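Local structure of nucleoprotein (Human coronavirus NL63, 5EPW) at residues 109-112 with 113-116; 116-119 with 120-123. The protein probably packages the viral RNA genome into a helical ribonucleocapsid, and is represented here by its C-terminal, dimer-forming domain. One frame throughout, in Å; residues are numbered along the deposited sequence.

In the fold
Contacts 1 and 2 are consecutive pieces of one chain near the end of the C-terminal domain: residues 109-116 make up the last helix and its exit, and residues 116-123 continue into a short 3-10 turn and a loop. Their centres lie about 11 Å apart, and I116 belongs to both. K121 folds back from the second contact to the first, its NZ 3.2 Å from the carbonyl O of E114, a probable hydrogen bond. Contact 1 also faces the partner subunit, with L109, F112 and I116 packing on V92, Y96 and T85 of that second chain; contact 2 meets it through I116 and otherwise sits at the surface.

Contact 1. Residues 109-112 with 113-116; sequences LPKF and IEQI
The chi1 of L109 (-179°) sets CG opposite its own N, within reach of I113, where CG1 lies beside the backbone N (chi1 -70°) and the chain then runs on extended through chi2 (170°); together these torsions place I113 CD1 against the leucine. The two side chains cross obliquely, I113 CD1 lying 3.8 Å from L109 CG. One turn further on, the same kind of pair forms between F112 and I116: I116 CD1 approaches the ring obliquely, 4.1 Å from F112 CD1. L109, F112 and I116 all face the second subunit, which makes this apolar strip of helix 109-115 and the first residue after it part of the dimer interface.

A different side of the helix is polar. K111 bends at chi2 and runs beside Q115, both pointing the same way, but their nitrogens do not bond each other. A water joins them instead: it accepts from K111 NZ at 3.0 Å and from Q115 NE2 at 2.9 Å, and donates to E114 OE1 at 2.6 Å. The amide oxygen of Q115 is held by the backbone N of D51, which fixes the rotation of the amide and turns its NE2 to the water. K111 and Q115 also touch L67 of helix 64-68.

Along the backbone the bonding changes. I113 N bonds L109 O in a straight alpha-helical link, 172° at the hydrogen, whereas Q115 N reaches F112 O at 3.0 Å and K111 O only weakly. The helix therefore tightens to three-residue spacing as it ends. The chemistry implies a two-sided helix end: L109, F112 and I116 meet the partner subunit, while a lysine and a glutamate, linked through water, probably ease each other's opposite charges without a direct salt bridge.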
loop_
_atom_site.group_PDB
_atom_site.type_symbol
_atom_site.label_atom_id
_atom_site.label_comp_id
_atom_site.label_asym_id
_atom_site.label_seq_id
_atom_site.Cartn_x
_atom_site.Cartn_y
_atom_site.Cartn_z
ATOM N N LEU B 109 8.533 -14.931 -0.327
ATOM C CA LEU B 109 7.632 -14.938 0.818
ATOM C C LEU B 109 8.372 -15.111 2.167
ATOM O O LEU B 109 8.147 -14.470 3.203
ATOM C CB LEU B 109 6.499 -15.988 0.627
ATOM C CG LEU B 109 5.450 -16.145 1.677
ATOM C CD1 LEU B 109 4.642 -14.846 1.902
ATOM C CD2 LEU B 109 4.545 -17.265 1.237
ATOM N N PRO B 110 9.384 -16.034 2.265
ATOM C CA PRO B 110 10.001 -16.173 3.552
ATOM C C PRO B 110 10.704 -14.903 4.099
ATOM O O PRO B 110 10.649 -14.657 5.289
ATOM C CB PRO B 110 11.065 -17.280 3.333
ATOM C CG PRO B 110 10.516 -18.004 2.186
ATOM C CD PRO B 110 9.798 -17.077 1.275
ATOM N N LYS B 111 11.348 -14.141 3.205
ATOM C CA LYS B 111 11.954 -12.859 3.613
ATOM C C LYS B 111 10.888 -11.878 4.159
ATOM O O LYS B 111 11.134 -11.209 5.145
ATOM C CB LYS B 111 12.589 -12.269 2.382
ATOM C CG LYS B 111 13.263 -10.866 2.571
ATOM C CD LYS B 111 14.359 -10.914 3.585
ATOM C CE LYS B 111 15.185 -9.621 3.672
ATOM N NZ LYS B 111 16.280 -9.818 4.677
ATOM N N PHE B 112 9.762 -11.847 3.438
ATOM C CA PHE B 112 8.630 -10.935 3.924
ATOM C C PHE B 112 8.191 -11.335 5.344
ATOM O O PHE B 112 8.063 -10.552 6.243
ATOM C CB PHE B 112 7.573 -10.927 2.915
ATOM C CG PHE B 112 6.515 -9.875 3.151
ATOM C CD1 PHE B 112 5.498 -10.096 4.050
ATOM C CD2 PHE B 112 6.608 -8.713 2.468
ATOM C CE1 PHE B 112 4.526 -9.105 4.238
ATOM C CE2 PHE B 112 5.646 -7.702 2.603
ATOM C CZ PHE B 112 4.634 -7.897 3.520
ATOM N N ILE B 113 7.952 -12.664 5.547
ATOM C CA ILE B 113 7.514 -13.116 6.806
ATOM C C ILE B 113 8.467 -12.841 7.947
ATOM O O ILE B 113 8.078 -12.470 9.059
ATOM C CB ILE B 113 7.111 -14.652 6.676
ATOM C CG1 ILE B 113 5.849 -14.805 5.862
ATOM C CG2 ILE B 113 6.843 -15.163 8.086
ATOM C CD1 ILE B 113 5.468 -16.223 5.447
ATOM N N GLU B 114 9.795 -12.961 7.701
ATOM C CA GLU B 114 10.816 -12.567 8.646
ATOM C C GLU B 114 10.709 -11.160 9.147
ATOM O O GLU B 114 11.006 -10.831 10.281
ATOM C CB GLU B 114 12.242 -12.772 8.013
ATOM C CG GLU B 114 12.846 -14.146 8.302
ATOM C CD GLU B 114 14.017 -14.494 7.363
ATOM O OE1 GLU B 114 14.681 -13.572 6.827
ATOM O OE2 GLU B 114 14.201 -15.720 7.064
ATOM N N GLN B 115 10.230 -10.263 8.274
ATOM C CA GLN B 115 10.137 -8.885 8.601
ATOM C C GLN B 115 8.824 -8.523 9.410
ATOM O O GLN B 115 8.779 -7.382 9.915
ATOM C CB GLN B 115 10.202 -7.971 7.354
ATOM C CG GLN B 115 11.537 -8.204 6.646
ATOM C CD GLN B 115 12.678 -7.666 7.442
ATOM O OE1 GLN B 115 12.659 -6.512 7.955
ATOM N NE2 GLN B 115 13.763 -8.499 7.565
ATOM N N ILE B 116 7.809 -9.389 9.381
ATOM C CA ILE B 116 6.533 -9.073 10.024
ATOM C C ILE B 116 6.760 -9.042 11.504
ATOM O O ILE B 116 7.168 -10.075 12.108
ATOM C CB ILE B 116 5.449 -10.096 9.663
ATOM C CG1 ILE B 116 5.168 -10.140 8.234
ATOM C CG2 ILE B 116 4.203 -9.792 10.467
ATOM C CD1 ILE B 116 4.177 -11.178 7.795
HETATM O O HOH W 1 14.973 -11.031 7.050
#

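Contact 2. Residues 116-119 with 120-123; sequences ISAF and TKPS
The carbonyl oxygen of S117 is gripped twice by T120, by the hydroxyl and by the backbone N. T120 OG1 donates at 2.6 Å to S117 O, nearly in line with the carbonyl bond, while T120 N bonds the same S117 O at 3.0 Å. The hydroxyl reaches back because chi1 of 60° sets OG1 between the threonine's own N and carbonyl carbon. The next three-residue bond follows at once, K121 N to A118 O at 2.9 Å, and the two backbone bonds, spanning 117-121, close a 3-10 turn at 118-120. The turn is entered through S117, which has left-handed helical backbone angles and whose OG is bonded to ND2 of N48.

The same rotation of T120 puts its methyl over its neighbour's ring. CG2 sits 3.8 Å from the centroid of the F119 ring and close to the ring normal, a CH-pi contact above the middle of one face. The ring also meets F45 edge-to-face and touches R43, which ties the turn to the loop beside it.

K121 takes the return path. Its chain is extended beyond CG and passes the turn, with CE 3.6 Å from A118 CA, until NZ meets I116 O at 2.8 Å. That donor is tilted 24° from the carbonyl plane, and the ammonium probably also bonds E114 O in the last turn of helix 109-115. A positive charge placed on carbonyls at the C-terminal end of a helix should be favourable toward the helix dipole. K121 and T120 thus hold the chain just past the helix, each donating back to carbonyls earlier in the sequence.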
loop_
_atom_site.group_PDB
_atom_site.type_symbol
_atom_site.label_atom_id
_atom_site.label_comp_id
_atom_site.label_asym_id
_atom_site.label_seq_id
_atom_site.Cartn_x
_atom_site.Cartn_y
_atom_site.Cartn_z
ATOM N N ILE B 116 7.809 -9.389 9.381
ATOM C CA ILE B 116 6.533 -9.073 10.024
ATOM C C ILE B 116 6.760 -9.042 11.504
ATOM O O ILE B 116 7.168 -10.075 12.108
ATOM C CB ILE B 116 5.449 -10.096 9.663
ATOM C CG1 ILE B 116 5.168 -10.140 8.234
ATOM C CG2 ILE B 116 4.203 -9.792 10.467
ATOM C CD1 ILE B 116 4.177 -11.178 7.795
ATOM N N SER B 117 6.504 -7.927 12.153
ATOM C CA SER B 117 6.744 -7.710 13.548
ATOM C C SER B 117 8.137 -8.133 14.016
ATOM O O SER B 117 8.360 -8.681 15.172
ATOM C CB SER B 117 5.637 -8.476 14.367
ATOM O OG SER B 117 4.322 -7.916 14.063
ATOM N N ALA B 118 9.099 -7.792 13.181
ATOM C CA ALA B 118 10.496 -8.015 13.506
ATOM C C ALA B 118 10.964 -7.337 14.747
ATOM O O ALA B 118 11.903 -7.827 15.488
ATOM C CB ALA B 118 11.349 -7.714 12.325
ATOM N N PHE B 119 10.395 -6.221 15.160
ATOM C CA PHE B 119 10.670 -5.518 16.367
ATOM C C PHE B 119 10.433 -6.403 17.611
ATOM O O PHE B 119 11.068 -6.078 18.615
ATOM C CB PHE B 119 9.882 -4.200 16.500
ATOM C CG PHE B 119 8.434 -4.361 16.877
ATOM C CD1 PHE B 119 7.460 -4.630 15.921
ATOM C CD2 PHE B 119 7.998 -4.183 18.192
ATOM C CE1 PHE B 119 6.079 -4.796 16.293
ATOM C CE2 PHE B 119 6.638 -4.279 18.555
ATOM C CZ PHE B 119 5.680 -4.617 17.599
ATOM N N THR B 120 9.645 -7.424 17.514
ATOM C CA THR B 120 9.381 -8.323 18.706
ATOM C C THR B 120 10.558 -9.291 18.893
ATOM O O THR B 120 10.634 -10.021 19.925
ATOM C CB THR B 120 8.074 -9.048 18.554
ATOM O OG1 THR B 120 7.926 -9.912 17.426
ATOM C CG2 THR B 120 6.899 -8.042 18.455
ATOM N N LYS B 121 11.466 -9.361 17.937
ATOM C CA LYS B 121 12.402 -10.491 17.862
ATOM C C LYS B 121 13.726 -9.917 17.434
ATOM O O LYS B 121 14.255 -10.273 16.392
ATOM C CB LYS B 121 11.885 -11.642 16.996
ATOM C CG LYS B 121 11.260 -11.234 15.676
ATOM C CD LYS B 121 10.327 -12.238 14.955
ATOM C CE LYS B 121 9.907 -11.544 13.627
ATOM N NZ LYS B 121 9.086 -12.114 12.526
ATOM N N PRO B 122 14.304 -9.041 18.266
ATOM C CA PRO B 122 15.619 -8.514 17.926
ATOM C C PRO B 122 16.783 -9.552 18.065
ATOM O O PRO B 122 16.685 -10.505 18.858
ATOM C CB PRO B 122 15.778 -7.355 18.915
ATOM C CG PRO B 122 15.009 -7.793 20.104
ATOM C CD PRO B 122 13.845 -8.586 19.580
ATOM N N SER B 123 17.849 -9.346 17.281
ATOM C CA SER B 123 19.104 -10.101 17.420
ATOM C C SER B 123 19.703 -10.009 18.834
ATOM O O SER B 123 19.704 -8.930 19.453
ATOM C CB SER B 123 20.138 -9.616 16.398
ATOM O OG SER B 123 19.842 -10.128 15.103
#